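Local structure of ATP/GTP-binding site-containing protein A (Brucella abortus, 6NTR) at residues Asp202-Tyr214 / Ile218-Ser230. The protein functions in the periplasm to maintain the integrity of the cell envelope. Numbering follows the deposited sequence.
Sequences DGMPIYRINFKLY and ITRDMTMDYGDFS. Unlike the reference sequence in segment 218-230: M222 (reference Leu). With EDO (1,2-ethanediol), chain G.
Y207 and Y226 lie side by side, CE1 to CE1 3.9 Å, their ring planes 44° apart. R208 and D225 pair through both backbone N-H groups. Their side chains add a salt bridge, R208 NH2 to D225 OD2 3.5 Å, electrostatic only because OD2 lies well out of the guanidinium plane. D225 OD1 accepts from G227 N in an Asx turn and forms a salt bridge with R18 NH1. With CG1 anti to N (chi1 -176°) and the chain extended beyond it, I209 runs beside M224, I209 CD1 to M224 CG 3.8 Å. N210 pairs with T223. Between N210 and K212 a beta bulge shifts the register by one, where the other segment turns a corner at D221. K212 then pairs with R220. K212 CD sits over one face of the R220 guanidinium, toward its rim, 3.5 Å from NH1. K212 NZ makes a long salt bridge to D221 OD2. Y214 OH accepts from R220 NE at 2.8 Å. Strands 207-214 and 219-220 form a hairpin of the beta-barrel-like fold, and 222-225 continues the antiparallel pairing. E175 of helix 174-179 bridges to R220 NH1, strand 187-195 flanks 207-214, strand 229-240 pairs with 222-225, and M222 touches M32 of strand 25-39.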
ATOM      1  N   ASP A 202       6.746  20.817  -6.708  1.00 93.45           N
ATOM      2  CA  ASP A 202       8.151  21.117  -6.967  1.00 85.99           C
ATOM      3  C   ASP A 202       8.766  19.846  -7.505  1.00 76.96           C
ATOM      4  O   ASP A 202       9.885  19.520  -7.175  1.00 67.99           O
ATOM      5  CB  ASP A 202       8.925  21.476  -5.693  1.00 84.10           C
ATOM      6  CG  ASP A 202       8.103  22.210  -4.670  1.00 87.07           C
ATOM      7  OD1 ASP A 202       7.600  23.289  -4.990  1.00 92.62           O
ATOM      8  OD2 ASP A 202       7.972  21.716  -3.544  1.00 85.45           O
ATOM      9  N   GLY A 203       8.022  19.105  -8.304  1.00 79.81           N
ATOM     10  CA  GLY A 203       8.506  17.824  -8.767  1.00 77.64           C
ATOM     11  C   GLY A 203       8.501  16.890  -7.562  1.00 80.97           C
ATOM     12  O   GLY A 203       9.224  15.907  -7.502  1.00 82.44           O
HETATM   13  N   MSE A 204       7.684  17.230  -6.578  1.00 77.31           N
HETATM   14  CA  MSE A 204       7.571  16.469  -5.358  1.00 65.28           C
HETATM   15  C   MSE A 204       6.747  15.265  -5.620  1.00 57.12           C
HETATM   16  O   MSE A 204       5.922  15.312  -6.536  1.00 56.72           O
HETATM   17  CB  MSE A 204       6.853  17.332  -4.337  1.00 67.16           C
HETATM   18  CG  MSE A 204       7.824  18.006  -3.382  1.00 70.34           C
HETATM   19 SE   MSE A 204       6.838  18.932  -1.961  0.45 78.40          SE
HETATM   20  CE  MSE A 204       7.623  18.102  -0.366  1.00 73.92           C
ATOM     21  N   PRO A 205       6.926  14.192  -4.866  1.00 53.87           N
ATOM     22  CA  PRO A 205       6.060  13.035  -5.113  1.00 61.32           C
ATOM     23  C   PRO A 205       4.720  13.273  -4.404  1.00 68.92           C
ATOM     24  O   PRO A 205       4.710  13.981  -3.410  1.00 75.54           O
ATOM     25  CB  PRO A 205       6.823  11.875  -4.495  1.00 57.75           C
ATOM     26  CG  PRO A 205       7.492  12.453  -3.329  1.00 51.62           C
ATOM     27  CD  PRO A 205       7.876  13.835  -3.719  1.00 50.22           C
ATOM     28  N   ILE A 206       3.623  12.719  -4.897  1.00 64.61           N
ATOM     29  CA  ILE A 206       2.340  12.924  -4.239  1.00 65.82           C
ATOM     30  C   ILE A 206       2.293  12.194  -2.904  1.00 61.65           C
ATOM     31  O   ILE A 206       1.571  12.605  -1.995  1.00 64.62           O
ATOM     32  CB  ILE A 206       1.191  12.482  -5.155  1.00 67.78           C
ATOM     33  CG1 ILE A 206       1.363  11.009  -5.490  1.00 70.18           C
ATOM     34  CG2 ILE A 206       1.143  13.330  -6.424  1.00 66.51           C
ATOM     35  CD1 ILE A 206       0.419  10.520  -6.512  1.00 71.50           C
ATOM     36  N   TYR A 207       3.076  11.137  -2.747  1.00 57.06           N
ATOM     37  CA  TYR A 207       3.064  10.345  -1.531  1.00 51.59           C
ATOM     38  C   TYR A 207       4.354   9.542  -1.513  1.00 49.33           C
ATOM     39  O   TYR A 207       4.884   9.177  -2.560  1.00 51.26           O
ATOM     40  CB  TYR A 207       1.805   9.457  -1.486  1.00 44.36           C
ATOM     41  CG  TYR A 207       1.873   8.178  -0.678  1.00 46.60           C
ATOM     42  CD1 TYR A 207       1.563   8.166   0.677  1.00 50.94           C
ATOM     43  CD2 TYR A 207       2.169   6.971  -1.281  1.00 44.10           C
ATOM     44  CE1 TYR A 207       1.597   6.983   1.414  1.00 49.66           C
ATOM     45  CE2 TYR A 207       2.209   5.794  -0.553  1.00 42.33           C
ATOM     46  CZ  TYR A 207       1.926   5.805   0.783  1.00 50.21           C
ATOM     47  OH  TYR A 207       1.971   4.623   1.478  1.00 60.21           O
ATOM     48  N   ARG A 208       4.872   9.296  -0.320  1.00 47.97           N
ATOM     49  CA  ARG A 208       6.122   8.574  -0.182  1.00 41.04           C
ATOM     50  C   ARG A 208       6.063   7.679   1.043  1.00 46.21           C
ATOM     51  O   ARG A 208       5.663   8.135   2.117  1.00 53.59           O
ATOM     52  CB  ARG A 208       7.284   9.549  -0.051  1.00 41.20           C
ATOM     53  CG  ARG A 208       8.622   8.868   0.021  1.00 44.46           C
ATOM     54  CD  ARG A 208       9.727   9.831  -0.325  1.00 51.31           C
ATOM     55  NE  ARG A 208       9.904  10.846   0.703  1.00 59.74           N
ATOM     56  CZ  ARG A 208      10.312  10.598   1.941  1.00 64.91           C
ATOM     57  NH1 ARG A 208      10.624   9.368   2.329  1.00 64.40           N
ATOM     58  NH2 ARG A 208      10.420  11.597   2.795  1.00 68.88           N
ATOM     59  N   ILE A 209       6.493   6.442   0.881  1.00 45.39           N
ATOM     60  CA  ILE A 209       6.512   5.494   1.961  1.00 41.36           C
ATOM     61  C   ILE A 209       7.836   4.772   2.111  1.00 36.90           C
ATOM     62  O   ILE A 209       8.391   4.309   1.153  1.00 39.35           O
ATOM     63  CB  ILE A 209       5.391   4.446   1.799  1.00 45.01           C
ATOM     64  CG1 ILE A 209       5.358   3.523   2.998  1.00 53.93           C
ATOM     65  CG2 ILE A 209       5.598   3.599   0.572  1.00 36.45           C
ATOM     66  CD1 ILE A 209       4.228   2.520   2.980  1.00 57.88           C
ATOM     67  N   ASN A 210       8.297   4.652   3.337  1.00 37.19           N
ATOM     68  CA  ASN A 210       9.506   3.942   3.637  1.00 37.03           C
ATOM     69  C   ASN A 210       9.145   2.710   4.430  1.00 47.81           C
ATOM     70  O   ASN A 210       8.418   2.803   5.379  1.00 58.32           O
ATOM     71  CB  ASN A 210      10.431   4.795   4.487  1.00 40.32           C
ATOM     72  CG  ASN A 210      10.812   6.075   3.815  1.00 56.45           C
ATOM     73  OD1 ASN A 210      10.047   7.017   3.767  1.00 60.17           O
ATOM     74  ND2 ASN A 210      12.015   6.113   3.294  1.00 66.92           N
ATOM     75  N   PHE A 211       9.663   1.558   4.056  1.00 44.31           N
ATOM     76  CA  PHE A 211       9.373   0.351   4.789  1.00 39.14           C
ATOM     77  C   PHE A 211      10.507  -0.646   4.748  1.00 47.03           C
ATOM     78  O   PHE A 211      11.355  -0.567   3.904  1.00 53.99           O
ATOM     79  CB  PHE A 211       8.069  -0.295   4.270  1.00 42.81           C
ATOM     80  CG  PHE A 211       8.104  -0.697   2.829  1.00 45.63           C
ATOM     81  CD1 PHE A 211       7.779   0.192   1.845  1.00 45.22           C
ATOM     82  CD2 PHE A 211       8.453  -1.965   2.467  1.00 43.29           C
ATOM     83  CE1 PHE A 211       7.815  -0.172   0.531  1.00 42.73           C
ATOM     84  CE2 PHE A 211       8.494  -2.330   1.154  1.00 39.56           C
ATOM     85  CZ  PHE A 211       8.173  -1.432   0.188  1.00 39.40           C
ATOM     86  N   LYS A 212      10.485  -1.597   5.666  1.00 52.70           N
ATOM     87  CA  LYS A 212      11.455  -2.673   5.720  1.00 58.41           C
ATOM     88  C   LYS A 212      10.737  -3.878   5.133  1.00 62.29           C
ATOM     89  O   LYS A 212       9.699  -4.267   5.619  1.00 67.48           O
ATOM     90  CB  LYS A 212      11.857  -2.953   7.155  1.00 57.51           C
ATOM     91  CG  LYS A 212      12.806  -1.931   7.741  1.00 58.11           C
ATOM     92  CD  LYS A 212      13.044  -2.183   9.213  1.00 61.48           C
ATOM     93  CE  LYS A 212      14.234  -1.405   9.747  1.00 68.86           C
ATOM     94  NZ  LYS A 212      14.475  -0.137   9.015  1.00 70.66           N
ATOM     95  N   LEU A 213      11.284  -4.476   4.092  1.00 61.23           N
ATOM     96  CA  LEU A 213      10.634  -5.579   3.410  1.00 58.75           C
ATOM     97  C   LEU A 213      11.330  -6.929   3.440  1.00 59.16           C
ATOM     98  O   LEU A 213      12.527  -7.009   3.249  1.00 60.59           O
ATOM     99  CB  LEU A 213      10.408  -5.154   1.966  1.00 62.17           C
ATOM    100  CG  LEU A 213      10.174  -6.166   0.859  1.00 67.60           C
ATOM    101  CD1 LEU A 213       8.702  -6.493   0.764  1.00 68.80           C
ATOM    102  CD2 LEU A 213      10.641  -5.586  -0.455  1.00 70.10           C
ATOM    103  N   TYR A 214      10.557  -7.980   3.690  1.00 55.66           N
ATOM    104  CA  TYR A 214      11.035  -9.359   3.726  1.00 53.27           C
ATOM    105  C   TYR A 214      10.942  -9.985   2.344  1.00 54.33           C
ATOM    106  O   TYR A 214      10.155  -9.565   1.500  1.00 58.94           O
ATOM    107  CB  TYR A 214      10.226 -10.202   4.714  1.00 51.97           C
ATOM    108  CG  TYR A 214      10.479  -9.843   6.137  1.00 52.95           C
ATOM    109  CD1 TYR A 214       9.901  -8.716   6.694  1.00 55.16           C
ATOM    110  CD2 TYR A 214      11.311 -10.616   6.928  1.00 57.55           C
ATOM    111  CE1 TYR A 214      10.144  -8.359   8.002  1.00 60.53           C
ATOM    112  CE2 TYR A 214      11.561 -10.273   8.235  1.00 62.62           C
ATOM    113  CZ  TYR A 214      10.974  -9.141   8.767  1.00 65.82           C
ATOM    114  OH  TYR A 214      11.220  -8.785  10.069  1.00 69.62           O
ATOM    115  N   ILE A 218       6.281  -9.846   3.468  1.00 43.80           N
ATOM    116  CA  ILE A 218       5.919  -9.175   4.702  1.00 41.48           C
ATOM    117  C   ILE A 218       6.649  -7.849   4.745  1.00 41.45           C
ATOM    118  O   ILE A 218       7.690  -7.686   4.127  1.00 43.39           O
ATOM    119  CB  ILE A 218       6.270 -10.068   5.901  1.00 41.27           C
ATOM    120  CG1 ILE A 218       5.457 -11.361   5.825  1.00 42.79           C
ATOM    121  CG2 ILE A 218       5.978  -9.372   7.205  1.00 40.96           C
ATOM    122  CD1 ILE A 218       5.571 -12.221   7.044  1.00 50.08           C
ATOM    123  N   THR A 219       6.058  -6.862   5.401  1.00 42.43           N
ATOM    124  CA  THR A 219       6.687  -5.567   5.582  1.00 37.37           C
ATOM    125  C   THR A 219       6.401  -5.084   6.988  1.00 40.07           C
ATOM    126  O   THR A 219       5.431  -5.502   7.612  1.00 48.24           O
ATOM    127  CB  THR A 219       6.168  -4.512   4.616  1.00 45.79           C
ATOM    128  OG1 THR A 219       4.879  -4.087   5.047  1.00 52.73           O
ATOM    129  CG2 THR A 219       6.043  -5.062   3.254  1.00 46.68           C
ATOM    130  N   ARG A 220       7.235  -4.173   7.473  1.00 42.74           N
ATOM    131  CA  ARG A 220       7.086  -3.642   8.819  1.00 43.03           C
ATOM    132  C   ARG A 220       7.716  -2.264   8.858  1.00 38.69           C
ATOM    133  O   ARG A 220       8.147  -1.737   7.834  1.00 39.11           O
ATOM    134  CB  ARG A 220       7.715  -4.570   9.849  1.00 47.54           C
ATOM    135  CG  ARG A 220       9.197  -4.786   9.667  1.00 50.95           C
ATOM    136  CD  ARG A 220       9.701  -5.708  10.755  1.00 52.22           C
ATOM    137  NE  ARG A 220      11.117  -6.022  10.645  1.00 54.24           N
ATOM    138  CZ  ARG A 220      12.087  -5.282  11.169  1.00 62.32           C
ATOM    139  NH1 ARG A 220      11.794  -4.170  11.836  1.00 63.52           N
ATOM    140  NH2 ARG A 220      13.350  -5.657  11.032  1.00 67.66           N
ATOM    141  N   ASP A 221       7.749  -1.647  10.022  1.00 41.50           N
ATOM    142  CA  ASP A 221       8.430  -0.371  10.205  1.00 48.82           C
ATOM    143  C   ASP A 221       8.048   0.648   9.172  1.00 53.48           C
ATOM    144  O   ASP A 221       8.891   1.308   8.624  1.00 59.89           O
ATOM    145  CB  ASP A 221       9.947  -0.560  10.207  1.00 55.73           C
ATOM    146  CG  ASP A 221      10.680   0.514  10.979  1.00 59.64           C
ATOM    147  OD1 ASP A 221      10.166   1.624  11.139  1.00 59.35           O
ATOM    148  OD2 ASP A 221      11.792   0.243  11.423  1.00 61.32           O
HETATM  149  N   MSE A 222       6.777   0.755   8.879  1.00 55.01           N
HETATM  150  CA  MSE A 222       6.307   1.680   7.886  1.00 54.04           C
HETATM  151  C   MSE A 222       6.303   3.096   8.300  1.00 50.07           C
HETATM  152  O   MSE A 222       6.197   3.398   9.479  1.00 54.25           O
HETATM  153  CB  MSE A 222       4.870   1.395   7.503  1.00 60.95           C
HETATM  154  CG  MSE A 222       4.313   0.170   8.195  1.00 76.62           C
HETATM  155 SE   MSE A 222       3.554  -0.806   6.727  0.82 90.03          SE
HETATM  156  CE  MSE A 222       2.360   0.608   6.111  1.00 94.04           C
ATOM    157  N   THR A 223       6.508   3.973   7.344  1.00 49.33           N
ATOM    158  CA  THR A 223       6.405   5.382   7.575  1.00 51.72           C
ATOM    159  C   THR A 223       5.765   5.921   6.324  1.00 50.74           C
ATOM    160  O   THR A 223       6.225   5.661   5.244  1.00 49.76           O
ATOM    161  CB  THR A 223       7.769   6.036   7.807  1.00 56.60           C
ATOM    162  OG1 THR A 223       8.284   5.615   9.064  1.00 60.42           O
ATOM    163  CG2 THR A 223       7.634   7.522   7.818  1.00 55.84           C
HETATM  164  N   MSE A 224       4.714   6.701   6.472  1.00 52.63           N
HETATM  165  CA  MSE A 224       4.052   7.234   5.322  1.00 50.35           C
HETATM  166  C   MSE A 224       4.129   8.711   5.333  1.00 52.24           C
HETATM  167  O   MSE A 224       3.616   9.326   6.257  1.00 59.78           O
HETATM  168  CB  MSE A 224       2.622   6.725   5.352  1.00 51.35           C
HETATM  169  CG  MSE A 224       2.727   5.219   5.277  1.00 68.63           C
HETATM  170 SE   MSE A 224       1.253   4.282   6.135  1.00 95.27          SE
HETATM  171  CE  MSE A 224       0.014   4.607   4.661  1.00 92.14           C
ATOM    172  N   ASP A 225       4.725   9.297   4.308  1.00 49.91           N
ATOM    173  CA  ASP A 225       4.847  10.727   4.213  1.00 56.03           C
ATOM    174  C   ASP A 225       3.772  11.156   3.260  1.00 56.03           C
ATOM    175  O   ASP A 225       3.786  10.807   2.104  1.00 51.96           O
ATOM    176  CB  ASP A 225       6.224  11.093   3.660  1.00 62.20           C
ATOM    177  CG  ASP A 225       6.673  12.490   4.036  1.00 68.66           C
ATOM    178  OD1 ASP A 225       6.015  13.454   3.650  1.00 71.00           O
ATOM    179  OD2 ASP A 225       7.708  12.628   4.694  1.00 72.45           O
ATOM    180  N   TYR A 226       2.833  11.927   3.780  1.00 61.06           N
ATOM    181  CA  TYR A 226       1.704  12.428   3.024  1.00 59.43           C
ATOM    182  C   TYR A 226       1.914  13.849   2.598  1.00 68.31           C
ATOM    183  O   TYR A 226       1.032  14.449   2.032  1.00 70.77           O
ATOM    184  CB  TYR A 226       0.437  12.350   3.861  1.00 58.49           C
ATOM    185  CG  TYR A 226      -0.020  10.946   4.127  1.00 65.60           C
ATOM    186  CD1 TYR A 226      -0.679  10.224   3.162  1.00 72.43           C
ATOM    187  CD2 TYR A 226       0.220  10.342   5.335  1.00 64.55           C
ATOM    188  CE1 TYR A 226      -1.079   8.935   3.399  1.00 73.27           C
ATOM    189  CE2 TYR A 226      -0.188   9.061   5.578  1.00 63.97           C
ATOM    190  CZ  TYR A 226      -0.833   8.365   4.603  1.00 68.00           C
ATOM    191  OH  TYR A 226      -1.236   7.088   4.843  1.00 65.54           O
ATOM    192  N   GLY A 227       3.095  14.383   2.871  1.00 74.51           N
ATOM    193  CA  GLY A 227       3.393  15.757   2.544  1.00 81.71           C
ATOM    194  C   GLY A 227       3.497  16.542   3.818  1.00 87.57           C
ATOM    195  O   GLY A 227       4.512  16.502   4.492  1.00 82.31           O
ATOM    196  N   ASP A 228       2.426  17.234   4.167  1.00102.43           N
ATOM    197  CA  ASP A 228       2.402  18.039   5.374  1.00109.80           C
ATOM    198  C   ASP A 228       2.609  17.194   6.610  1.00107.09           C
ATOM    199  O   ASP A 228       3.305  17.614   7.513  1.00111.42           O
ATOM    200  CB  ASP A 228       1.068  18.776   5.533  1.00112.98           C
ATOM    201  CG  ASP A 228       0.815  19.790   4.449  1.00115.32           C
ATOM    202  OD1 ASP A 228       1.777  20.250   3.807  1.00114.48           O
ATOM    203  OD2 ASP A 228      -0.361  20.126   4.239  1.00116.39           O
ATOM    204  N   PHE A 229       2.009  16.010   6.657  1.00 93.77           N
ATOM    205  CA  PHE A 229       2.132  15.143   7.820  1.00 78.55           C
ATOM    206  C   PHE A 229       2.549  13.732   7.477  1.00 70.17           C
ATOM    207  O   PHE A 229       2.259  13.261   6.406  1.00 72.30           O
ATOM    208  CB  PHE A 229       0.805  15.086   8.567  1.00 76.55           C
ATOM    209  CG  PHE A 229      -0.173  14.110   7.998  1.00 71.11           C
ATOM    210  CD1 PHE A 229      -1.007  14.476   6.977  1.00 69.69           C
ATOM    211  CD2 PHE A 229      -0.270  12.842   8.502  1.00 65.00           C
ATOM    212  CE1 PHE A 229      -1.911  13.592   6.455  1.00 61.80           C
ATOM    213  CE2 PHE A 229      -1.175  11.954   7.984  1.00 58.17           C
ATOM    214  CZ  PHE A 229      -1.996  12.333   6.964  1.00 56.87           C
ATOM    215  N   SER A 230       3.236  13.066   8.394  1.00 64.21           N
ATOM    216  CA  SER A 230       3.652  11.701   8.185  1.00 58.98           C
ATOM    217  C   SER A 230       3.116  10.833   9.311  1.00 57.92           C
ATOM    218  O   SER A 230       2.906  11.287  10.441  1.00 55.94           O
ATOM    219  CB  SER A 230       5.181  11.597   8.077  1.00 58.55           C
ATOM    220  OG  SER A 230       5.797  12.346   9.100  1.00 65.66           O
TER
HETATM  221  C1  EDO G 303       2.966  -6.916   4.393  1.00 30.95           C
HETATM  222  O1  EDO G 303       2.944  -6.795   5.821  1.00 38.44           O
HETATM  223  C2  EDO G 303       2.502  -5.613   3.779  1.00 34.28           C
HETATM  224  O2  EDO G 303       2.653  -5.744   2.366  1.00 43.80           O